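Local coordinates for protein heme oxygenase 1 (Synechocystis sp., PDB 1WE1) that binds heme and probably catalyses its reductase- and oxygen-dependent opening to biliverdin IXalpha, carbon monoxide and free iron, at residues 180-183 / 184-188; 171-174 / 175-179; 45-48 / 49-53. One frame throughout, in Å; residues are numbered along the deposited sequence.

Contact 1 (180-183 / 184-188); sequences IDQA and TAERI
T184 reaches back to D181 with both its backbone and its hydroxyl. Its N lies 2.8 Å from D181 OD1 with an N-H...O angle of 157°, and the carboxylate oxygen is met nearly along its C-O axis. Its side chain turns OG1 between the backbone N and the carbonyl carbon (chi1 62°), which directs the hydroxyl at D181 O, 2.9 Å away, in the carbonyl plane and on a lone pair. The other branch, CG2, runs past the carboxylate, 3.5 Å from D181 OD1, and the two side chains cross at about a right angle. A185 adds a second donor to the same carbonyl: A185 N to D181 O is 3.1 Å and almost straight at 173°, tilted out of the carbonyl plane. D181 O is thus gripped by two firm bonds, while D181 OD1 caps T184 N; this is N-cap geometry, with D181 immediately ahead of helix 182-205 and its carboxylate answering an amide of the first turn. On the inner side, the A185 methyl CB sits 3.5 Å from I180 CD1, and V3 also packs on A185. E186 stays on the outer side, its chain extended beyond CG, and OE1 takes a weak bond from Q182 NE2 at 3.0 Å; the bend of Q182 at chi2 brings the amide there, with amide and carboxylate planes nearly perpendicular. R187 turns its guanidinium edge to T184 CG2, while its NH2 forms a salt bridge with E118, so its charge is engaged beyond this turn. Farther inward, I188 meets I180 methyl to methyl, CD1 to CD1 at 3.9 Å, and it also rests on V121 and A122 of helix 120-146.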
ATOM      1  N   ILE A 180       7.624 -19.971  12.715  1.00 68.03           N
ATOM      2  CA  ILE A 180       6.318 -19.818  13.348  1.00 70.36           C
ATOM      3  C   ILE A 180       5.481 -21.091  13.259  1.00 71.73           C
ATOM      4  O   ILE A 180       5.701 -21.922  12.376  1.00 71.54           O
ATOM      5  CB  ILE A 180       5.505 -18.662  12.702  1.00 70.10           C
ATOM      6  CG1 ILE A 180       5.165 -19.006  11.247  1.00 69.12           C
ATOM      7  CG2 ILE A 180       6.302 -17.365  12.772  1.00 70.80           C
ATOM      8  CD1 ILE A 180       4.222 -18.029  10.584  1.00 66.54           C
ATOM      9  N   ASP A 181       4.524 -21.236  14.175  1.00 73.25           N
ATOM     10  CA  ASP A 181       3.647 -22.403  14.177  1.00 74.90           C
ATOM     11  C   ASP A 181       2.343 -22.100  13.438  1.00 74.46           C
ATOM     12  O   ASP A 181       1.806 -20.998  13.531  1.00 73.75           O
ATOM     13  CB  ASP A 181       3.346 -22.867  15.615  1.00 78.02           C
ATOM     14  CG  ASP A 181       2.564 -21.838  16.425  1.00 80.96           C
ATOM     15  OD1 ASP A 181       1.527 -21.347  15.933  1.00 83.94           O
ATOM     16  OD2 ASP A 181       2.975 -21.532  17.568  1.00 82.18           O
ATOM     17  N   GLN A 182       1.848 -23.086  12.699  1.00 73.69           N
ATOM     18  CA  GLN A 182       0.620 -22.941  11.932  1.00 73.47           C
ATOM     19  C   GLN A 182      -0.477 -22.141  12.636  1.00 72.74           C
ATOM     20  O   GLN A 182      -1.284 -21.478  11.979  1.00 71.96           O
ATOM     21  CB  GLN A 182       0.088 -24.323  11.554  1.00 74.11           C
ATOM     22  CG  GLN A 182       0.107 -24.579  10.069  1.00 74.39           C
ATOM     23  CD  GLN A 182      -0.903 -23.735   9.334  1.00 75.17           C
ATOM     24  OE1 GLN A 182      -0.827 -23.582   8.118  1.00 76.05           O
ATOM     25  NE2 GLN A 182      -1.868 -23.191  10.068  1.00 74.08           N
ATOM     26  N   ALA A 183      -0.505 -22.202  13.966  1.00 71.70           N
ATOM     27  CA  ALA A 183      -1.512 -21.478  14.743  1.00 71.61           C
ATOM     28  C   ALA A 183      -1.393 -19.968  14.530  1.00 72.14           C
ATOM     29  O   ALA A 183      -2.378 -19.289  14.229  1.00 71.73           O
ATOM     30  CB  ALA A 183      -1.368 -21.806  16.221  1.00 70.43           C
ATOM     31  N   THR A 184      -0.181 -19.446  14.690  1.00 71.63           N
ATOM     32  CA  THR A 184       0.060 -18.025  14.507  1.00 71.49           C
ATOM     33  C   THR A 184       0.018 -17.676  13.014  1.00 71.20           C
ATOM     34  O   THR A 184      -0.506 -16.630  12.626  1.00 70.37           O
ATOM     35  CB  THR A 184       1.426 -17.610  15.116  1.00 71.87           C
ATOM     36  OG1 THR A 184       2.484 -18.305  14.452  1.00 71.73           O
ATOM     37  CG2 THR A 184       1.471 -17.944  16.608  1.00 72.13           C
ATOM     38  N   ALA A 185       0.556 -18.561  12.180  1.00 69.59           N
ATOM     39  CA  ALA A 185       0.557 -18.336  10.738  1.00 68.21           C
ATOM     40  C   ALA A 185      -0.863 -18.036  10.283  1.00 67.13           C
ATOM     41  O   ALA A 185      -1.081 -17.423   9.236  1.00 66.88           O
ATOM     42  CB  ALA A 185       1.086 -19.566  10.011  1.00 68.06           C
ATOM     43  N   GLU A 186      -1.832 -18.466  11.076  1.00 65.02           N
ATOM     44  CA  GLU A 186      -3.218 -18.224  10.736  1.00 64.14           C
ATOM     45  C   GLU A 186      -3.691 -16.876  11.272  1.00 61.80           C
ATOM     46  O   GLU A 186      -4.621 -16.285  10.730  1.00 61.31           O
ATOM     47  CB  GLU A 186      -4.088 -19.378  11.247  1.00 65.82           C
ATOM     48  CG  GLU A 186      -3.870 -20.667  10.442  1.00 69.28           C
ATOM     49  CD  GLU A 186      -4.765 -21.829  10.869  1.00 71.07           C
ATOM     50  OE1 GLU A 186      -4.822 -22.832  10.120  1.00 70.97           O
ATOM     51  OE2 GLU A 186      -5.399 -21.752  11.944  1.00 71.29           O
ATOM     52  N   ARG A 187      -3.045 -16.388  12.328  1.00 59.30           N
ATOM     53  CA  ARG A 187      -3.392 -15.087  12.903  1.00 57.48           C
ATOM     54  C   ARG A 187      -2.870 -13.993  11.966  1.00 55.25           C
ATOM     55  O   ARG A 187      -3.383 -12.872  11.939  1.00 54.02           O
ATOM     56  CB  ARG A 187      -2.747 -14.906  14.285  1.00 58.24           C
ATOM     57  CG  ARG A 187      -3.468 -15.579  15.442  1.00 60.56           C
ATOM     58  CD  ARG A 187      -2.914 -15.093  16.784  1.00 62.33           C
ATOM     59  NE  ARG A 187      -1.477 -15.349  16.902  1.00 65.19           N
ATOM     60  CZ  ARG A 187      -0.546 -14.408  17.059  1.00 65.48           C
ATOM     61  NH1 ARG A 187      -0.888 -13.121  17.125  1.00 63.64           N
ATOM     62  NH2 ARG A 187       0.735 -14.759  17.134  1.00 63.84           N
ATOM     63  N   ILE A 188      -1.827 -14.352  11.221  1.00 52.00           N
ATOM     64  CA  ILE A 188      -1.175 -13.484  10.259  1.00 49.58           C
ATOM     65  C   ILE A 188      -2.084 -13.350   9.046  1.00 50.28           C
ATOM     66  O   ILE A 188      -2.303 -12.248   8.534  1.00 50.65           O
ATOM     67  CB  ILE A 188       0.192 -14.080   9.827  1.00 48.62           C
ATOM     68  CG1 ILE A 188       1.141 -14.097  11.032  1.00 46.53           C
ATOM     69  CG2 ILE A 188       0.773 -13.291   8.649  1.00 46.95           C
ATOM     70  CD1 ILE A 188       2.552 -14.505  10.711  1.00 45.09           C
TER

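Contact 2 (171-174 / 175-179); sequences YRQA and MNDLP. With HEM (protoporphyrin IX containing Fe), chain H.
Q173 and D177 make the side-chain hydrogen bond of this turn. Q173 NE2 stands 2.6 Å from D177 OD2 with an N-H...O angle of 174°; the acceptor lies in the amide plane, and the donor comes to the syn side of the carboxylate, tilted somewhat from its plane. A bend at chi2 (61°) carries the Q173 amide forward along the chain to D177. Backbone bonds of the i to i+4 kind accompany it: M175 N to Y171 O at 3.1 Å and N176 N to R172 O at 3.0 Å. The apolar share is a Met-aromatic contact. M175 SD is 5.1 Å from the centroid of the Y171 ring and approaches obliquely, and its methyl CE, turned by a bend at chi3, comes within 3.9 Å of Y171 CE1. The far end of the tyrosine is held by a hydrogen bond between Y171 OH and S124, and M175 also packs on L5, A6 and L9 of helix 5-12. The heme is met by hydrogen bonding: R172, extended from CG to NE, presents a guanidinium edge and donates from NH1 to the propionate oxygen O2A of HEM at 2.7 Å (152°). From the last turns of helix 164-176, R172 thereby joins K168 of the same helix, R10 of helix 5-12 and Y125 of helix 120-146 in the polar, largely basic site that holds the heme.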
ATOM      1  N   TYR A 171      11.568 -12.943  -1.369  1.00 60.96           N
ATOM      2  CA  TYR A 171      10.578 -12.514  -0.390  1.00 59.92           C
ATOM      3  C   TYR A 171       9.570 -13.610  -0.003  1.00 60.29           C
ATOM      4  O   TYR A 171       9.320 -13.819   1.184  1.00 59.68           O
ATOM      5  CB  TYR A 171       9.853 -11.253  -0.891  1.00 57.49           C
ATOM      6  CG  TYR A 171       8.959 -10.620   0.157  1.00 54.79           C
ATOM      7  CD1 TYR A 171       7.681 -11.127   0.407  1.00 54.08           C
ATOM      8  CD2 TYR A 171       9.415  -9.560   0.946  1.00 52.20           C
ATOM      9  CE1 TYR A 171       6.879 -10.600   1.416  1.00 53.42           C
ATOM     10  CE2 TYR A 171       8.625  -9.026   1.958  1.00 51.42           C
ATOM     11  CZ  TYR A 171       7.353  -9.551   2.190  1.00 53.67           C
ATOM     12  OH  TYR A 171       6.540  -9.021   3.173  1.00 53.58           O
ATOM     13  N   ARG A 172       8.984 -14.299  -0.983  1.00 60.69           N
ATOM     14  CA  ARG A 172       8.033 -15.377  -0.687  1.00 61.78           C
ATOM     15  C   ARG A 172       8.787 -16.450   0.090  1.00 63.36           C
ATOM     16  O   ARG A 172       8.292 -17.005   1.073  1.00 62.09           O
ATOM     17  CB  ARG A 172       7.501 -16.005  -1.970  1.00 62.04           C
ATOM     18  CG  ARG A 172       6.610 -15.132  -2.816  1.00 63.65           C
ATOM     19  CD  ARG A 172       6.498 -15.753  -4.193  1.00 66.82           C
ATOM     20  NE  ARG A 172       5.523 -15.098  -5.054  1.00 68.82           N
ATOM     21  CZ  ARG A 172       4.221 -15.022  -4.790  1.00 71.32           C
ATOM     22  NH1 ARG A 172       3.414 -14.406  -5.647  1.00 71.95           N
ATOM     23  NH2 ARG A 172       3.729 -15.549  -3.667  1.00 69.66           N
ATOM     24  N   GLN A 173       9.994 -16.741  -0.385  1.00 65.14           N
ATOM     25  CA  GLN A 173      10.875 -17.722   0.230  1.00 66.04           C
ATOM     26  C   GLN A 173      11.080 -17.320   1.684  1.00 65.28           C
ATOM     27  O   GLN A 173      10.868 -18.121   2.600  1.00 65.12           O
ATOM     28  CB  GLN A 173      12.224 -17.739  -0.507  1.00 68.43           C
ATOM     29  CG  GLN A 173      13.275 -18.690   0.069  1.00 69.80           C
ATOM     30  CD  GLN A 173      12.827 -20.141   0.042  1.00 71.84           C
ATOM     31  OE1 GLN A 173      12.439 -20.665  -1.006  1.00 72.95           O
ATOM     32  NE2 GLN A 173      12.879 -20.801   1.196  1.00 72.14           N
ATOM     33  N   ALA A 174      11.486 -16.069   1.884  1.00 64.00           N
ATOM     34  CA  ALA A 174      11.720 -15.542   3.220  1.00 64.47           C
ATOM     35  C   ALA A 174      10.559 -15.896   4.141  1.00 65.03           C
ATOM     36  O   ALA A 174      10.765 -16.352   5.264  1.00 66.54           O
ATOM     37  CB  ALA A 174      11.900 -14.037   3.160  1.00 64.35           C
ATOM     38  N   MET A 175       9.338 -15.696   3.659  1.00 65.28           N
ATOM     39  CA  MET A 175       8.153 -16.008   4.445  1.00 66.09           C
ATOM     40  C   MET A 175       8.040 -17.503   4.750  1.00 65.74           C
ATOM     41  O   MET A 175       7.668 -17.888   5.859  1.00 64.30           O
ATOM     42  CB  MET A 175       6.891 -15.548   3.712  1.00 67.04           C
ATOM     43  CG  MET A 175       6.713 -14.043   3.628  1.00 69.06           C
ATOM     44  SD  MET A 175       5.010 -13.583   3.204  1.00 72.17           S
ATOM     45  CE  MET A 175       4.948 -14.014   1.455  1.00 68.59           C
ATOM     46  N   ASN A 176       8.360 -18.333   3.757  1.00 66.43           N
ATOM     47  CA  ASN A 176       8.289 -19.785   3.896  1.00 68.05           C
ATOM     48  C   ASN A 176       9.345 -20.387   4.821  1.00 68.52           C
ATOM     49  O   ASN A 176       9.297 -21.578   5.131  1.00 67.39           O
ATOM     50  CB  ASN A 176       8.382 -20.444   2.520  1.00 67.60           C
ATOM     51  CG  ASN A 176       7.186 -20.127   1.648  1.00 69.68           C
ATOM     52  OD1 ASN A 176       6.040 -20.400   2.016  1.00 67.85           O
ATOM     53  ND2 ASN A 176       7.444 -19.542   0.484  1.00 71.97           N
ATOM     54  N   ASP A 177      10.299 -19.566   5.255  1.00 69.11           N
ATOM     55  CA  ASP A 177      11.342 -20.031   6.160  1.00 70.59           C
ATOM     56  C   ASP A 177      11.199 -19.339   7.509  1.00 70.32           C
ATOM     57  O   ASP A 177      12.168 -19.214   8.260  1.00 70.15           O
ATOM     58  CB  ASP A 177      12.742 -19.746   5.593  1.00 72.20           C
ATOM     59  CG  ASP A 177      12.967 -20.375   4.224  1.00 75.04           C
ATOM     60  OD1 ASP A 177      12.452 -21.491   3.981  1.00 75.83           O
ATOM     61  OD2 ASP A 177      13.673 -19.756   3.394  1.00 76.49           O
ATOM     62  N   LEU A 178       9.985 -18.895   7.816  1.00 70.68           N
ATOM     63  CA  LEU A 178       9.713 -18.206   9.076  1.00 70.80           C
ATOM     64  C   LEU A 178       9.472 -19.167  10.235  1.00 69.56           C
ATOM     65  O   LEU A 178       8.683 -20.106  10.124  1.00 68.98           O
ATOM     66  CB  LEU A 178       8.500 -17.283   8.921  1.00 71.87           C
ATOM     67  CG  LEU A 178       8.762 -15.781   8.768  1.00 72.46           C
ATOM     68  CD1 LEU A 178       9.907 -15.532   7.805  1.00 71.81           C
ATOM     69  CD2 LEU A 178       7.488 -15.103   8.291  1.00 71.99           C
ATOM     70  N   PRO A 179      10.158 -18.937  11.366  1.00 68.68           N
ATOM     71  CA  PRO A 179      10.048 -19.756  12.579  1.00 68.17           C
ATOM     72  C   PRO A 179       8.728 -19.560  13.328  1.00 67.83           C
ATOM     73  O   PRO A 179       8.711 -19.051  14.450  1.00 67.28           O
ATOM     74  CB  PRO A 179      11.253 -19.307  13.401  1.00 67.86           C
ATOM     75  CG  PRO A 179      11.398 -17.865  13.019  1.00 68.13           C
ATOM     76  CD  PRO A 179      11.200 -17.904  11.524  1.00 68.87           C
TER
HETATM   77  CHA HEM H 300      -1.181  -9.212  -6.234  1.00 50.55           C
HETATM   78  CHB HEM H 300      -2.136  -6.289  -2.499  1.00 46.77           C
HETATM   79  CHC HEM H 300      -5.334  -3.989  -5.334  1.00 48.70           C
HETATM   80  CHD HEM H 300      -3.176  -5.889  -9.175  1.00 51.06           C
HETATM   81  C1A HEM H 300      -1.239  -8.729  -4.909  1.00 48.65           C
HETATM   82  C2A HEM H 300      -0.626  -9.336  -3.738  1.00 48.54           C
HETATM   83  C3A HEM H 300      -0.937  -8.536  -2.673  1.00 48.00           C
HETATM   84  C4A HEM H 300      -1.688  -7.397  -3.223  1.00 47.97           C
HETATM   85  CMA HEM H 300      -0.589  -8.718  -1.227  1.00 44.47           C
HETATM   86  CAA HEM H 300       0.246 -10.582  -3.731  1.00 46.32           C
HETATM   87  CBA HEM H 300      -0.512 -11.927  -3.855  1.00 46.58           C
HETATM   88  CGA HEM H 300       0.318 -13.075  -3.825  1.00 47.74           C
HETATM   89  O1A HEM H 300       0.361 -13.712  -2.699  1.00 46.01           O
HETATM   90  O2A HEM H 300       0.987 -13.468  -4.802  1.00 47.50           O
HETATM   91  C1B HEM H 300      -3.138  -5.407  -2.933  1.00 46.77           C
HETATM   92  C2B HEM H 300      -3.847  -4.463  -2.071  1.00 46.22           C
HETATM   93  C3B HEM H 300      -4.705  -3.773  -2.877  1.00 47.44           C
HETATM   94  C4B HEM H 300      -4.571  -4.358  -4.210  1.00 46.89           C
HETATM   95  CMB HEM H 300      -3.604  -4.312  -0.590  1.00 44.17           C
HETATM   96  CAB HEM H 300      -5.597  -2.594  -2.541  1.00 45.90           C
HETATM   97  CBB HEM H 300      -6.722  -2.913  -1.520  1.00 47.21           C
HETATM   98  C1C HEM H 300      -4.981  -4.229  -6.638  1.00 49.09           C
HETATM   99  C2C HEM H 300      -5.523  -3.550  -7.806  1.00 51.87           C
HETATM  100  C3C HEM H 300      -5.081  -4.258  -8.865  1.00 52.66           C
HETATM  101  C4C HEM H 300      -4.047  -5.147  -8.387  1.00 50.91           C
HETATM  102  CMC HEM H 300      -6.393  -2.309  -7.761  1.00 48.94           C
HETATM  103  CAC HEM H 300      -5.582  -4.172 -10.309  1.00 52.37           C
HETATM  104  CBC HEM H 300      -4.768  -3.123 -11.118  1.00 54.90           C
HETATM  105  C1D HEM H 300      -2.400  -6.983  -8.721  1.00 53.11           C
HETATM  106  C2D HEM H 300      -1.671  -7.893  -9.602  1.00 52.48           C
HETATM  107  C3D HEM H 300      -1.076  -8.794  -8.779  1.00 53.72           C
HETATM  108  C4D HEM H 300      -1.494  -8.467  -7.393  1.00 50.68           C
HETATM  109  CMD HEM H 300      -1.669  -7.765 -11.092  1.00 50.54           C
HETATM  110  CAD HEM H 300      -0.158  -9.948  -9.103  1.00 56.87           C
HETATM  111  CBD HEM H 300      -0.939 -11.333  -9.217  1.00 62.38           C
HETATM  112  CGD HEM H 300      -0.075 -12.454  -9.241  1.00 67.00           C
HETATM  113  O1D HEM H 300       0.935 -12.513  -8.444  1.00 70.02           O
HETATM  114  O2D HEM H 300      -0.289 -13.411 -10.039  1.00 67.47           O
HETATM  115  NA  HEM H 300      -1.895  -7.568  -4.574  1.00 49.14           N
HETATM  116  NB  HEM H 300      -3.581  -5.327  -4.234  1.00 46.81           N
HETATM  117  NC  HEM H 300      -4.029  -5.192  -7.017  1.00 50.37           N
HETATM  118  ND  HEM H 300      -2.236  -7.337  -7.384  1.00 50.15           N
HETATM  119 FE   HEM H 300      -2.938  -6.376  -5.805  1.00 47.18          FE
HETATM  120  O   HOH W   1      -1.486  -5.313  -5.871  1.00 47.27           O

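Contact 3 (45-48 / 49-53)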
ATOM      1  N   ASN A  45      -2.195   9.614   2.718  1.00 34.65           N
ATOM      2  CA  ASN A  45      -2.436   8.562   3.696  1.00 36.11           C
ATOM      3  C   ASN A  45      -1.351   7.470   3.678  1.00 36.45           C
ATOM      4  O   ASN A  45      -0.719   7.199   4.707  1.00 37.26           O
ATOM      5  CB  ASN A  45      -3.809   7.937   3.488  1.00 34.66           C
ATOM      6  CG  ASN A  45      -4.926   8.774   4.095  1.00 36.42           C
ATOM      7  OD1 ASN A  45      -4.717   9.543   5.042  1.00 35.53           O
ATOM      8  ND2 ASN A  45      -6.126   8.608   3.566  1.00 37.83           N
ATOM      9  N   LEU A  46      -1.119   6.852   2.523  1.00 35.62           N
ATOM     10  CA  LEU A  46      -0.100   5.813   2.447  1.00 36.27           C
ATOM     11  C   LEU A  46       1.216   6.339   2.999  1.00 36.16           C
ATOM     12  O   LEU A  46       1.968   5.611   3.636  1.00 37.10           O
ATOM     13  CB  LEU A  46       0.086   5.342   1.007  1.00 35.06           C
ATOM     14  CG  LEU A  46      -1.183   4.715   0.439  1.00 35.47           C
ATOM     15  CD1 LEU A  46      -0.924   4.183  -0.960  1.00 34.88           C
ATOM     16  CD2 LEU A  46      -1.628   3.595   1.356  1.00 35.43           C
ATOM     17  N   TYR A  47       1.485   7.616   2.764  1.00 36.48           N
ATOM     18  CA  TYR A  47       2.701   8.226   3.265  1.00 35.97           C
ATOM     19  C   TYR A  47       2.834   7.981   4.777  1.00 37.22           C
ATOM     20  O   TYR A  47       3.901   7.607   5.253  1.00 37.46           O
ATOM     21  CB  TYR A  47       2.682   9.729   2.974  1.00 34.73           C
ATOM     22  CG  TYR A  47       3.763  10.492   3.689  1.00 33.14           C
ATOM     23  CD1 TYR A  47       5.101  10.327   3.352  1.00 33.09           C
ATOM     24  CD2 TYR A  47       3.452  11.344   4.741  1.00 34.16           C
ATOM     25  CE1 TYR A  47       6.101  10.990   4.053  1.00 32.99           C
ATOM     26  CE2 TYR A  47       4.447  12.010   5.449  1.00 31.64           C
ATOM     27  CZ  TYR A  47       5.763  11.829   5.104  1.00 32.72           C
ATOM     28  OH  TYR A  47       6.748  12.483   5.823  1.00 38.05           O
ATOM     29  N   PHE A  48       1.753   8.187   5.530  1.00 39.02           N
ATOM     30  CA  PHE A  48       1.796   7.984   6.980  1.00 40.91           C
ATOM     31  C   PHE A  48       1.839   6.508   7.366  1.00 40.40           C
ATOM     32  O   PHE A  48       2.520   6.125   8.315  1.00 39.31           O
ATOM     33  CB  PHE A  48       0.594   8.652   7.655  1.00 41.56           C
ATOM     34  CG  PHE A  48       0.544  10.142   7.453  1.00 44.18           C
ATOM     35  CD1 PHE A  48      -0.315  10.704   6.512  1.00 41.46           C
ATOM     36  CD2 PHE A  48       1.394  10.984   8.174  1.00 42.91           C
ATOM     37  CE1 PHE A  48      -0.327  12.079   6.291  1.00 42.80           C
ATOM     38  CE2 PHE A  48       1.392  12.364   7.960  1.00 43.50           C
ATOM     39  CZ  PHE A  48       0.529  12.915   7.014  1.00 42.97           C
ATOM     40  N   VAL A  49       1.118   5.679   6.624  1.00 39.28           N
ATOM     41  CA  VAL A  49       1.103   4.263   6.928  1.00 37.55           C
ATOM     42  C   VAL A  49       2.477   3.657   6.725  1.00 38.44           C
ATOM     43  O   VAL A  49       2.964   2.924   7.579  1.00 40.85           O
ATOM     44  CB  VAL A  49       0.097   3.518   6.053  1.00 37.81           C
ATOM     45  CG1 VAL A  49       0.151   2.016   6.379  1.00 36.41           C
ATOM     46  CG2 VAL A  49      -1.311   4.084   6.281  1.00 32.66           C
ATOM     47  N   TYR A  50       3.112   3.953   5.593  1.00 38.15           N
ATOM     48  CA  TYR A  50       4.445   3.413   5.338  1.00 37.61           C
ATOM     49  C   TYR A  50       5.447   3.961   6.324  1.00 38.85           C
ATOM     50  O   TYR A  50       6.352   3.253   6.736  1.00 39.55           O
ATOM     51  CB  TYR A  50       4.900   3.717   3.916  1.00 34.95           C
ATOM     52  CG  TYR A  50       4.312   2.776   2.900  1.00 33.77           C
ATOM     53  CD1 TYR A  50       4.946   1.564   2.582  1.00 33.35           C
ATOM     54  CD2 TYR A  50       3.115   3.084   2.255  1.00 32.03           C
ATOM     55  CE1 TYR A  50       4.390   0.687   1.636  1.00 31.84           C
ATOM     56  CE2 TYR A  50       2.557   2.216   1.308  1.00 32.03           C
ATOM     57  CZ  TYR A  50       3.197   1.030   1.004  1.00 32.11           C
ATOM     58  OH  TYR A  50       2.653   0.209   0.049  1.00 34.28           O
ATOM     59  N   SER A  51       5.291   5.220   6.717  1.00 41.54           N
ATOM     60  CA  SER A  51       6.222   5.790   7.682  1.00 43.12           C
ATOM     61  C   SER A  51       6.171   4.945   8.944  1.00 43.32           C
ATOM     62  O   SER A  51       7.206   4.480   9.423  1.00 43.82           O
ATOM     63  CB  SER A  51       5.862   7.238   8.016  1.00 42.05           C
ATOM     64  OG  SER A  51       6.099   8.081   6.904  1.00 45.06           O
ATOM     65  N   ALA A  52       4.959   4.746   9.464  1.00 43.86           N
ATOM     66  CA  ALA A  52       4.732   3.955  10.678  1.00 44.71           C
ATOM     67  C   ALA A  52       5.350   2.562  10.570  1.00 45.02           C
ATOM     68  O   ALA A  52       6.134   2.147  11.415  1.00 42.93           O
ATOM     69  CB  ALA A  52       3.238   3.829  10.944  1.00 43.71           C
ATOM     70  N   MET A  53       4.986   1.860   9.506  1.00 46.44           N
ATOM     71  CA  MET A  53       5.464   0.513   9.243  1.00 48.55           C
ATOM     72  C   MET A  53       6.982   0.418   9.096  1.00 48.84           C
ATOM     73  O   MET A  53       7.608  -0.450   9.682  1.00 48.80           O
ATOM     74  CB  MET A  53       4.761  -0.000   7.992  1.00 50.03           C
ATOM     75  CG  MET A  53       5.118  -1.381   7.529  1.00 52.22           C
ATOM     76  SD  MET A  53       3.845  -1.915   6.357  1.00 59.21           S
ATOM     77  CE  MET A  53       3.778  -0.504   5.203  1.00 56.63           C
TER
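In Y50 the first torsion (chi1 -80°) sets CG beside the backbone N and anti to the carbonyl carbon, which lays the ring back along the helix against L46. CD2 then lies 3.1 Å from L46 O, which sits at the ring edge near its plane, and 4.0 Å from L46 CB. A similar torsion in S51 (chi1 -69°) folds OG back to Y47 O, 2.8 Å away. The same carbonyl also takes S51 N, at 3.1 Å. These two donors arrive from opposite faces of the carbonyl plane, so the side-chain bond supplements the helical one without displacing it. S51 OG further stands 4.0 Å above one face of the Y47 ring, offset toward its rim. The regular helix bonds continue on both sides; Y50 N to L46 O is the straightest, at 177°. All this belongs to the middle of helix 36-59, largely buried here within the all-helical heme oxygenase fold: L80 of helix 77-88 covers L46 and Y50, and V106 of helix 100-115 covers F48 and V49. The phenol of Y50 bonds to D131 and R127, and its ring meets F155 at steeply inclined planes. With the phenol cut back to an alanine here, D131 and R127 lose their shared hydroxyl partner, which would probably leave both freer to turn and open a gap beside L46 and F155. The chemistry therefore implies two ways of satisfying polar groups along a mostly buried helical turn: the serine hydroxyl is absorbed by a carbonyl of its own helix, and the tyrosine hydroxyl by an acid and an arginine of helix 120-146.

In the fold
Contacts 2 and 1 adjoin in the sequence, with centres 13 Å apart: helix 164-176 ends in the first and helix 182-205 starts in the second, so together they frame the turn between two successive helices. Contact 3 lies in another part of the bundle, its centre about 24 Å from that of contact 2 and 25 Å from that of contact 1, without touching either. Of the three, contact 2 alone contains a heme-binding residue, R172; the side chain of Y50 in contact 3 is about 8 Å from the heme and that of I188 in contact 1 about 11 Å. Heme-binding Y125 relates contacts 1 and 2, its side chain lying about 4 Å from that of M175 and about 6 Å from that of I188.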